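Local coordinates for protein annexin B22 (Schistosoma mansoni, PDB 4MDU) that binds acidic phospholipid membranes in a calcium-dependent manner, aggregates liposomes, takes part in worm reproduction and host-parasite interaction, and may give structural integrity to the tegument, at residues 92-96 with 97-101; 291-294 with 295-299; 322-325 with 326-330. All coordinates share one frame; numbering follows the deposited sequence.

Interaction 1: 92-96 with 97-101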
ATOM      1  N   SER B  92      14.470   8.790 -32.476  1.00 37.70           N
ATOM      2  CA  SER B  92      14.594  10.053 -33.180  1.00 52.97           C
ATOM      3  C   SER B  92      13.433  10.294 -34.160  1.00 55.24           C
ATOM      4  O   SER B  92      13.192  11.423 -34.581  1.00 60.88           O
ATOM      5  CB  SER B  92      15.955  10.153 -33.865  1.00 51.16           C
ATOM      6  OG  SER B  92      16.128   9.110 -34.795  1.00 48.75           O
ATOM      7  N   ASP B  93      12.693   9.243 -34.499  1.00 53.19           N
ATOM      8  CA  ASP B  93      11.573   9.394 -35.426  1.00 60.96           C
ATOM      9  C   ASP B  93      10.183   9.431 -34.765  1.00 50.59           C
ATOM     10  O   ASP B  93       9.179   9.562 -35.458  1.00 47.76           O
ATOM     11  CB  ASP B  93      11.620   8.329 -36.533  1.00 69.95           C
ATOM     12  CG  ASP B  93      11.573   8.940 -37.929  1.00 77.04           C
ATOM     13  OD1 ASP B  93      10.971   8.329 -38.838  1.00 75.83           O
ATOM     14  OD2 ASP B  93      12.144  10.038 -38.118  1.00 83.21           O
ATOM     15  N   THR B  94      10.131   9.311 -33.438  1.00 46.45           N
ATOM     16  CA  THR B  94       8.872   9.410 -32.699  1.00 42.52           C
ATOM     17  C   THR B  94       9.094  10.230 -31.442  1.00 46.88           C
ATOM     18  O   THR B  94      10.240  10.509 -31.061  1.00 42.70           O
ATOM     19  CB  THR B  94       8.321   8.027 -32.276  1.00 40.90           C
ATOM     20  OG1 THR B  94       9.180   7.458 -31.276  1.00 40.33           O
ATOM     21  CG2 THR B  94       8.234   7.076 -33.483  1.00 31.86           C
ATOM     22  N   SER B  95       8.001  10.608 -30.792  1.00 41.89           N
ATOM     23  CA  SER B  95       8.095  11.410 -29.578  1.00 42.47           C
ATOM     24  C   SER B  95       6.952  11.129 -28.619  1.00 46.01           C
ATOM     25  O   SER B  95       6.042  10.349 -28.920  1.00 44.65           O
ATOM     26  CB  SER B  95       8.127  12.900 -29.927  1.00 51.71           C
ATOM     27  OG  SER B  95       7.056  13.232 -30.797  1.00 49.51           O
ATOM     28  N   GLY B  96       7.015  11.767 -27.453  1.00 46.27           N
ATOM     29  CA  GLY B  96       5.950  11.682 -26.474  1.00 43.41           C
ATOM     30  C   GLY B  96       5.694  10.288 -25.943  1.00 43.73           C
ATOM     31  O   GLY B  96       6.619   9.493 -25.769  1.00 43.66           O
ATOM     32  N   ASP B  97       4.423   9.999 -25.682  1.00 40.75           N
ATOM     33  CA  ASP B  97       4.006   8.717 -25.138  1.00 33.14           C
ATOM     34  C   ASP B  97       4.299   7.569 -26.097  1.00 31.49           C
ATOM     35  O   ASP B  97       4.600   6.455 -25.676  1.00 37.03           O
ATOM     36  CB  ASP B  97       2.518   8.744 -24.808  1.00 32.96           C
ATOM     37  CG  ASP B  97       2.203   9.708 -23.696  1.00 48.97           C
ATOM     38  OD1 ASP B  97       1.010  10.017 -23.485  1.00 49.07           O
ATOM     39  OD2 ASP B  97       3.169  10.158 -23.038  1.00 49.82           O
ATOM     40  N   PHE B  98       4.208   7.847 -27.386  1.00 23.35           N
ATOM     41  CA  PHE B  98       4.474   6.827 -28.367  1.00 28.32           C
ATOM     42  C   PHE B  98       5.921   6.379 -28.227  1.00 37.69           C
ATOM     43  O   PHE B  98       6.201   5.185 -28.143  1.00 35.57           O
ATOM     44  CB  PHE B  98       4.224   7.360 -29.764  1.00 28.04           C
ATOM     45  CG  PHE B  98       4.281   6.311 -30.824  1.00 33.16           C
ATOM     46  CD1 PHE B  98       3.908   5.009 -30.544  1.00 26.24           C
ATOM     47  CD2 PHE B  98       4.697   6.627 -32.106  1.00 38.84           C
ATOM     48  CE1 PHE B  98       3.964   4.042 -31.516  1.00 38.35           C
ATOM     49  CE2 PHE B  98       4.752   5.662 -33.089  1.00 42.19           C
ATOM     50  CZ  PHE B  98       4.385   4.367 -32.795  1.00 43.51           C
ATOM     51  N   ARG B  99       6.842   7.337 -28.194  1.00 40.00           N
ATOM     52  CA  ARG B  99       8.258   7.015 -28.000  1.00 37.08           C
ATOM     53  C   ARG B  99       8.482   6.223 -26.703  1.00 31.41           C
ATOM     54  O   ARG B  99       9.214   5.236 -26.691  1.00 27.54           O
ATOM     55  CB  ARG B  99       9.115   8.282 -28.021  1.00 36.54           C
ATOM     56  CG  ARG B  99      10.605   8.020 -27.947  1.00 44.25           C
ATOM     57  CD  ARG B  99      11.404   9.185 -28.521  1.00 49.67           C
ATOM     58  NE  ARG B  99      11.425  10.352 -27.639  1.00 48.34           N
ATOM     59  CZ  ARG B  99      12.104  11.471 -27.892  1.00 45.91           C
ATOM     60  NH1 ARG B  99      12.812  11.587 -29.007  1.00 41.21           N
ATOM     61  NH2 ARG B  99      12.070  12.478 -27.032  1.00 48.65           N
ATOM     62  N   LYS B 100       7.843   6.654 -25.621  1.00 32.52           N
ATOM     63  CA  LYS B 100       7.932   5.947 -24.349  1.00 31.59           C
ATOM     64  C   LYS B 100       7.594   4.467 -24.521  1.00 35.57           C
ATOM     65  O   LYS B 100       8.377   3.588 -24.171  1.00 37.93           O
ATOM     66  CB  LYS B 100       6.976   6.559 -23.326  1.00 38.88           C
ATOM     67  CG  LYS B 100       7.603   7.523 -22.356  1.00 49.58           C
ATOM     68  CD  LYS B 100       7.472   8.953 -22.830  1.00 62.67           C
ATOM     69  CE  LYS B 100       8.038   9.912 -21.791  1.00 68.68           C
ATOM     70  NZ  LYS B 100       7.451   9.640 -20.446  1.00 70.76           N
ATOM     71  N   VAL B 101       6.424   4.184 -25.071  1.00 28.18           N
ATOM     72  CA  VAL B 101       5.991   2.805 -25.123  1.00 33.01           C
ATOM     73  C   VAL B 101       6.880   2.025 -26.093  1.00 29.84           C
ATOM     74  O   VAL B 101       7.180   0.844 -25.874  1.00 28.04           O
ATOM     75  CB  VAL B 101       4.481   2.684 -25.465  1.00 28.97           C
ATOM     76  CG1 VAL B 101       4.212   3.115 -26.894  1.00 18.64           C
ATOM     77  CG2 VAL B 101       4.002   1.252 -25.227  1.00 26.86           C
TER
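Thr94 meets Phe98 and Arg99, one turn further along the chain, with different branches of its side chain. Asp93, just ahead of it, belongs to a calcium site with Met49, Gly51 and Gly53, empty in this apo structure, and its backbone O accepts a hydrogen bond from Thr54 OG1. The methyl CG2 of Thr94 packs against the Phe98 ring, 3.8 Å from CE2, approaching the ring obliquely, and the two side chains cross at about a right angle. With chi1 at 69°, Thr94 OG1 sits between the backbone N and the carbonyl carbon. There it accommodates both a hydrogen bond with the carbonyl of Leu90, in the preceding helix, and Arg99 CB, which lies 3.4 Å from Thr94 OG1. The carbonyl side of Thr94 is also covered by Arg99, whose CD is just 3.1 Å from Thr94 O. The arginine chain then bends at chi3 (74°), and NH1 makes a hydrogen bond to Lys91 O, a location where the carbonyl end of helix 86-93 would favour a positive charge.

This is the Asp-Thr-Ser-Gly-Asp sequence that joins two helices of an annexin repeat.

At Ser95 the backbone takes over. Its O receives the N-H of Arg99 at 3.2 Å. Ser95 CA rests over one face of the Arg99 guanidinium, toward its rim. Gly96 follows with a positive phi of 62°, a conformation that favours glycine, and its O accepts Lys100 N at 3.1 Å. The bent aliphatic chain of Lys100 curls over the same oxygen, with CD 3.1 Å from Gly96 O. Beside it Asp97 OD2 is hydrogen-bonded to Thr307, while the Phe98 ring reaches Ile60 of helix 56-63 and Thr354 of helix 349-358.

Interaction 2: 291-294 with 295-299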
ATOM      1  N   PRO B 291      -5.302 -15.164 -13.477  1.00 25.67           N
ATOM      2  CA  PRO B 291      -6.011 -14.222 -14.359  1.00 25.27           C
ATOM      3  C   PRO B 291      -6.675 -13.086 -13.598  1.00 29.73           C
ATOM      4  O   PRO B 291      -6.566 -11.936 -14.033  1.00 32.71           O
ATOM      5  CB  PRO B 291      -7.048 -15.110 -15.052  1.00 22.42           C
ATOM      6  CG  PRO B 291      -6.314 -16.442 -15.174  1.00 26.35           C
ATOM      7  CD  PRO B 291      -5.581 -16.567 -13.843  1.00 22.63           C
ATOM      8  N   SER B 292      -7.335 -13.393 -12.482  1.00 23.87           N
ATOM      9  CA  SER B 292      -7.999 -12.369 -11.689  1.00 21.06           C
ATOM     10  C   SER B 292      -7.003 -11.415 -11.068  1.00 27.14           C
ATOM     11  O   SER B 292      -7.211 -10.209 -11.084  1.00 29.79           O
ATOM     12  CB  SER B 292      -8.842 -12.990 -10.574  1.00 25.75           C
ATOM     13  OG  SER B 292      -9.870 -13.780 -11.110  1.00 30.54           O
ATOM     14  N   LEU B 293      -5.935 -11.972 -10.496  1.00 31.40           N
ATOM     15  CA  LEU B 293      -4.883 -11.180  -9.856  1.00 31.68           C
ATOM     16  C   LEU B 293      -4.308 -10.116 -10.778  1.00 23.66           C
ATOM     17  O   LEU B 293      -4.162  -8.965 -10.389  1.00 25.62           O
ATOM     18  CB  LEU B 293      -3.720 -12.066  -9.372  1.00 19.36           C
ATOM     19  CG  LEU B 293      -2.462 -11.265  -8.963  1.00 18.33           C
ATOM     20  CD1 LEU B 293      -2.635 -10.577  -7.626  1.00 14.98           C
ATOM     21  CD2 LEU B 293      -1.232 -12.171  -8.914  1.00 24.49           C
ATOM     22  N   ILE B 294      -3.948 -10.504 -11.994  1.00 21.66           N
ATOM     23  CA  ILE B 294      -3.350  -9.544 -12.904  1.00 26.30           C
ATOM     24  C   ILE B 294      -4.436  -8.627 -13.521  1.00 30.37           C
ATOM     25  O   ILE B 294      -4.161  -7.484 -13.875  1.00 28.19           O
ATOM     26  CB  ILE B 294      -2.467 -10.229 -13.958  1.00 24.69           C
ATOM     27  CG1 ILE B 294      -1.422 -11.104 -13.260  1.00 26.93           C
ATOM     28  CG2 ILE B 294      -1.744  -9.193 -14.821  1.00 19.31           C
ATOM     29  CD1 ILE B 294      -0.513 -11.834 -14.215  1.00 21.39           C
ATOM     30  N   ALA B 295      -5.670  -9.113 -13.611  1.00 25.49           N
ATOM     31  CA  ALA B 295      -6.754  -8.249 -14.105  1.00 24.67           C
ATOM     32  C   ALA B 295      -6.922  -7.101 -13.136  1.00 20.38           C
ATOM     33  O   ALA B 295      -7.096  -5.963 -13.549  1.00 23.90           O
ATOM     34  CB  ALA B 295      -8.076  -9.021 -14.275  1.00 16.04           C
ATOM     35  N   GLU B 296      -6.829  -7.401 -11.841  1.00 33.07           N
ATOM     36  CA  GLU B 296      -6.921  -6.364 -10.810  1.00 31.08           C
ATOM     37  C   GLU B 296      -5.713  -5.439 -10.842  1.00 32.35           C
ATOM     38  O   GLU B 296      -5.841  -4.234 -10.662  1.00 28.04           O
ATOM     39  CB  GLU B 296      -7.065  -6.981  -9.417  1.00 29.34           C
ATOM     40  CG  GLU B 296      -8.277  -7.862  -9.287  1.00 37.29           C
ATOM     41  CD  GLU B 296      -8.254  -8.679  -8.019  1.00 43.10           C
ATOM     42  OE1 GLU B 296      -7.497  -8.307  -7.094  1.00 41.59           O
ATOM     43  OE2 GLU B 296      -8.986  -9.693  -7.957  1.00 37.98           O
ATOM     44  N   TRP B 297      -4.535  -6.005 -11.067  1.00 24.58           N
ATOM     45  CA  TRP B 297      -3.349  -5.175 -11.208  1.00 28.43           C
ATOM     46  C   TRP B 297      -3.519  -4.183 -12.356  1.00 26.23           C
ATOM     47  O   TRP B 297      -3.206  -3.004 -12.226  1.00 22.79           O
ATOM     48  CB  TRP B 297      -2.116  -6.035 -11.473  1.00 21.96           C
ATOM     49  CG  TRP B 297      -1.578  -6.753 -10.280  1.00 28.28           C
ATOM     50  CD1 TRP B 297      -2.055  -6.712  -9.000  1.00 28.34           C
ATOM     51  CD2 TRP B 297      -0.431  -7.621 -10.254  1.00 25.62           C
ATOM     52  NE1 TRP B 297      -1.288  -7.520  -8.182  1.00 27.99           N
ATOM     53  CE2 TRP B 297      -0.278  -8.075  -8.922  1.00 24.43           C
ATOM     54  CE3 TRP B 297       0.476  -8.059 -11.232  1.00 19.68           C
ATOM     55  CZ2 TRP B 297       0.748  -8.940  -8.537  1.00 24.54           C
ATOM     56  CZ3 TRP B 297       1.510  -8.910 -10.848  1.00 25.02           C
ATOM     57  CH2 TRP B 297       1.632  -9.345  -9.508  1.00 22.24           C
ATOM     58  N   LEU B 298      -3.980  -4.684 -13.493  1.00 28.96           N
ATOM     59  CA  LEU B 298      -4.219  -3.831 -14.642  1.00 32.42           C
ATOM     60  C   LEU B 298      -5.245  -2.733 -14.301  1.00 34.95           C
ATOM     61  O   LEU B 298      -5.018  -1.558 -14.578  1.00 31.66           O
ATOM     62  CB  LEU B 298      -4.659  -4.687 -15.830  1.00 29.16           C
ATOM     63  CG  LEU B 298      -3.517  -5.461 -16.495  1.00 25.84           C
ATOM     64  CD1 LEU B 298      -4.032  -6.586 -17.375  1.00 21.11           C
ATOM     65  CD2 LEU B 298      -2.659  -4.492 -17.305  1.00 23.04           C
ATOM     66  N   HIS B 299      -6.348  -3.124 -13.665  1.00 38.09           N
ATOM     67  CA  HIS B 299      -7.374  -2.174 -13.223  1.00 32.78           C
ATOM     68  C   HIS B 299      -6.772  -1.071 -12.353  1.00 34.70           C
ATOM     69  O   HIS B 299      -7.027   0.113 -12.561  1.00 24.54           O
ATOM     70  CB  HIS B 299      -8.479  -2.908 -12.446  1.00 28.03           C
ATOM     71  CG  HIS B 299      -9.637  -2.039 -12.075  1.00 39.51           C
ATOM     72  ND1 HIS B 299     -10.625  -1.692 -12.976  1.00 45.96           N
ATOM     73  CD2 HIS B 299      -9.964  -1.437 -10.908  1.00 38.86           C
ATOM     74  CE1 HIS B 299     -11.511  -0.920 -12.377  1.00 39.87           C
ATOM     75  NE2 HIS B 299     -11.132  -0.747 -11.121  1.00 44.91           N
TER
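The helix that opens the fourth annexin repeat, 290-301, carries a CH-pi contact between Leu293 and Trp297, one turn apart. Leu293 CG lies over a face of the indole, 4.2 Å from the centroid of the five-membered ring and offset toward the rim. Of the leucine methyls, CD1 lies nearest NE1 (3.4 Å) and CD2 nearest CZ2 (3.8 Å) of Trp297. The leucine CG is anti to the backbone N (chi1 168°), which swings the branch along the helix to the residue four positions on. Trp297 in turn carries its ring beside its own backbone N (chi1 -76°), and the indole therefore leans back over the preceding turn. Leu293 O also lies over a ring face, 3.4 Å from Trp297 CG, and accepts the Trp297 N-H.

Ile294 completes the apolar surface. Its CG1 comes obliquely to the benzo part of the indole, 4.1 Å from Trp297 CE3, and its CG2 faces Leu298 CD1 more loosely. Beneath these side chains runs regular alpha-helical bonding, from Ala295 N to Pro291 O through to Leu298 N to Ile294 O, the last being 2.8 Å long. On another side, Glu296 runs extended past the backbone, with CG 3.1 Å from Ser292 O, and its OE2 forms a salt bridge with Arg285.

Several helices surround this turn. Trp297 touches Ala282 of helix 274-288 and also Glu133 and Thr136 of helix 128-136. Ile294 and Leu298 pack on Ile327 of helix 324-335, and Leu298 continues into a leucine cluster, Leu312, Leu315 and Leu316, on helix 311-320.

Interaction 3: 322-325 with 326-330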
ATOM      1  N   ILE B 322       2.410 -14.433 -22.610  1.00 26.53           N
ATOM      2  CA  ILE B 322       2.186 -15.516 -21.647  1.00 23.99           C
ATOM      3  C   ILE B 322       0.719 -15.874 -21.468  1.00 28.86           C
ATOM      4  O   ILE B 322       0.281 -16.958 -21.858  1.00 22.74           O
ATOM      5  CB  ILE B 322       2.811 -15.210 -20.271  1.00 26.30           C
ATOM      6  CG1 ILE B 322       4.301 -14.870 -20.441  1.00 25.95           C
ATOM      7  CG2 ILE B 322       2.649 -16.422 -19.329  1.00 24.13           C
ATOM      8  CD1 ILE B 322       4.929 -14.277 -19.201  1.00 29.06           C
ATOM      9  N   ASP B 323      -0.055 -14.964 -20.889  1.00 27.36           N
ATOM     10  CA  ASP B 323      -1.394 -15.339 -20.479  1.00 26.80           C
ATOM     11  C   ASP B 323      -2.400 -14.189 -20.605  1.00 28.65           C
ATOM     12  O   ASP B 323      -3.455 -14.216 -19.984  1.00 27.70           O
ATOM     13  CB  ASP B 323      -1.346 -15.829 -19.028  1.00 14.69           C
ATOM     14  CG  ASP B 323      -0.544 -14.907 -18.146  1.00 23.37           C
ATOM     15  OD1 ASP B 323      -0.195 -13.788 -18.614  1.00 18.98           O
ATOM     16  OD2 ASP B 323      -0.240 -15.294 -16.996  1.00 25.72           O
ATOM     17  N   LEU B 324      -2.057 -13.176 -21.388  1.00 30.20           N
ATOM     18  CA  LEU B 324      -2.884 -11.978 -21.445  1.00 30.03           C
ATOM     19  C   LEU B 324      -4.359 -12.252 -21.863  1.00 23.38           C
ATOM     20  O   LEU B 324      -5.267 -11.702 -21.278  1.00 23.81           O
ATOM     21  CB  LEU B 324      -2.227 -10.888 -22.305  1.00 17.97           C
ATOM     22  CG  LEU B 324      -3.073  -9.611 -22.437  1.00 23.45           C
ATOM     23  CD1 LEU B 324      -3.396  -9.021 -21.056  1.00 22.27           C
ATOM     24  CD2 LEU B 324      -2.353  -8.581 -23.306  1.00 29.58           C
ATOM     25  N   GLN B 325      -4.590 -13.116 -22.841  1.00 26.00           N
ATOM     26  CA  GLN B 325      -5.963 -13.444 -23.214  1.00 31.59           C
ATOM     27  C   GLN B 325      -6.793 -13.938 -22.026  1.00 34.13           C
ATOM     28  O   GLN B 325      -7.947 -13.543 -21.863  1.00 31.59           O
ATOM     29  CB  GLN B 325      -6.019 -14.462 -24.345  1.00 28.54           C
ATOM     30  CG  GLN B 325      -7.434 -14.680 -24.872  1.00 31.65           C
ATOM     31  CD  GLN B 325      -7.995 -13.445 -25.557  1.00 36.17           C
ATOM     32  OE1 GLN B 325      -9.107 -13.002 -25.256  1.00 32.47           O
ATOM     33  NE2 GLN B 325      -7.224 -12.878 -26.480  1.00 31.62           N
ATOM     34  N   ASP B 326      -6.208 -14.789 -21.192  1.00 27.59           N
ATOM     35  CA  ASP B 326      -6.928 -15.300 -20.041  1.00 26.12           C
ATOM     36  C   ASP B 326      -7.174 -14.189 -19.044  1.00 26.89           C
ATOM     37  O   ASP B 326      -8.194 -14.169 -18.352  1.00 28.59           O
ATOM     38  CB  ASP B 326      -6.168 -16.465 -19.392  1.00 33.42           C
ATOM     39  CG  ASP B 326      -6.183 -17.707 -20.259  1.00 35.43           C
ATOM     40  OD1 ASP B 326      -5.121 -18.334 -20.445  1.00 41.89           O
ATOM     41  OD2 ASP B 326      -7.262 -18.043 -20.783  1.00 38.49           O
ATOM     42  N   ILE B 327      -6.228 -13.263 -18.975  1.00 27.38           N
ATOM     43  CA  ILE B 327      -6.366 -12.107 -18.108  1.00 25.09           C
ATOM     44  C   ILE B 327      -7.471 -11.182 -18.631  1.00 24.88           C
ATOM     45  O   ILE B 327      -8.199 -10.561 -17.858  1.00 22.45           O
ATOM     46  CB  ILE B 327      -5.030 -11.335 -18.033  1.00 30.75           C
ATOM     47  CG1 ILE B 327      -3.976 -12.168 -17.289  1.00 27.53           C
ATOM     48  CG2 ILE B 327      -5.220  -9.960 -17.399  1.00 25.16           C
ATOM     49  CD1 ILE B 327      -2.545 -11.723 -17.563  1.00 27.47           C
ATOM     50  N   MET B 328      -7.584 -11.086 -19.950  1.00 26.54           N
ATOM     51  CA  MET B 328      -8.637 -10.272 -20.555  1.00 29.74           C
ATOM     52  C   MET B 328     -10.027 -10.829 -20.219  1.00 28.19           C
ATOM     53  O   MET B 328     -10.922 -10.077 -19.836  1.00 31.93           O
ATOM     54  CB  MET B 328      -8.433 -10.157 -22.065  1.00 18.53           C
ATOM     55  CG  MET B 328      -7.337  -9.157 -22.445  1.00 23.60           C
ATOM     56  SD  MET B 328      -6.749  -9.359 -24.139  1.00 36.78           S
ATOM     57  CE  MET B 328      -8.272  -9.279 -25.064  1.00 63.64           C
ATOM     58  N   ASP B 329     -10.196 -12.142 -20.329  1.00 27.29           N
ATOM     59  CA  ASP B 329     -11.484 -12.749 -19.977  1.00 35.94           C
ATOM     60  C   ASP B 329     -11.842 -12.462 -18.530  1.00 39.47           C
ATOM     61  O   ASP B 329     -12.957 -12.026 -18.232  1.00 39.16           O
ATOM     62  CB  ASP B 329     -11.469 -14.247 -20.223  1.00 37.01           C
ATOM     63  CG  ASP B 329     -11.297 -14.588 -21.687  1.00 39.02           C
ATOM     64  OD1 ASP B 329     -11.371 -13.675 -22.530  1.00 41.03           O
ATOM     65  OD2 ASP B 329     -11.086 -15.775 -21.998  1.00 49.21           O
ATOM     66  N   ALA B 330     -10.888 -12.691 -17.630  1.00 39.16           N
ATOM     67  CA  ALA B 330     -11.101 -12.416 -16.213  1.00 29.77           C
ATOM     68  C   ALA B 330     -11.446 -10.944 -15.990  1.00 25.89           C
ATOM     69  O   ALA B 330     -12.327 -10.614 -15.202  1.00 30.18           O
ATOM     70  CB  ALA B 330      -9.883 -12.802 -15.401  1.00 29.71           C
TER
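The Gln325 amide and the Asp329 carboxylate, flat groups one turn apart, meet at an inclination of 56° between their planes. Gln325 OE1 and Asp329 OD1 are 3.6 Å from each other, two oxygens that approach without a bond. Met328 CE lies against the amide end, 3.8 Å from Gln325 OE1 and nearly as close to NE2; the two side chains cross at a slant. The glutamine reaches this position because its chain bends at chi2 (66°), and the methionine because it bends at chi3 (54°). A second carboxylate, that of Asp323, has the Ile327 methyl CD1 at its OD1, 3.3 Å away.

Leu324 makes the apolar contacts. Its CG faces Met328 SD at 4.1 Å, while its CD1 is equally far from Ile327 CB, and the leucine and isoleucine side chains cross at about a right angle.

Residues 322-330 run from just before helix 324-335 through nearly two of its turns, in the fourth annexin repeat. Asp323 is the N-cap residue, although its carboxylate makes no capping bond. The backbone O of Asp323 accepts Ile327 N at 3.1 Å and, weakly, Asp326 N. Leu324 O takes Met328 N in a short bond of 2.7 Å, and Gln325 O takes Asp329 N. Ile327 and Leu324 face neighbouring helices, the former touching Ile294 and Leu298 of helix 290-301, the latter Leu316 of helix 311-320.

Every acidic side chain here has an arginine partner. Asp323 OD2, on a buried residue, forms salt bridges with both Arg290 and Arg319, whereas Asp326 and Asp329 share Arg27. Such pairing, together with the positive end of the helix dipole, would be expected to favour the ionised carboxylates, and it ties the start of this helix both to its own repeat and to the N-terminal part of the chain.

Overall arrangement
Along the chain the contacts come in the order 1, 2, 3. Interaction 1 belongs to the first annexin repeat and includes the calcium-site residue Asp93, joining helices 86-93 and 96-106; its centre is about 27 Å from those of interactions 2 and 3, with no touch between them. The latter two share the fourth repeat, with centres about 9 Å apart, on helices 290-301 and 324-335. These helices pack directly: Leu298 CD1 is 3.6 Å from Ile327 CG2, and Pro291 CB is 3.7 Å from Ala330 CB. One contact thus shapes a calcium-site turn in the first repeat, and the other two form part of the helix packing inside the fourth, within a largely helical annexin fold.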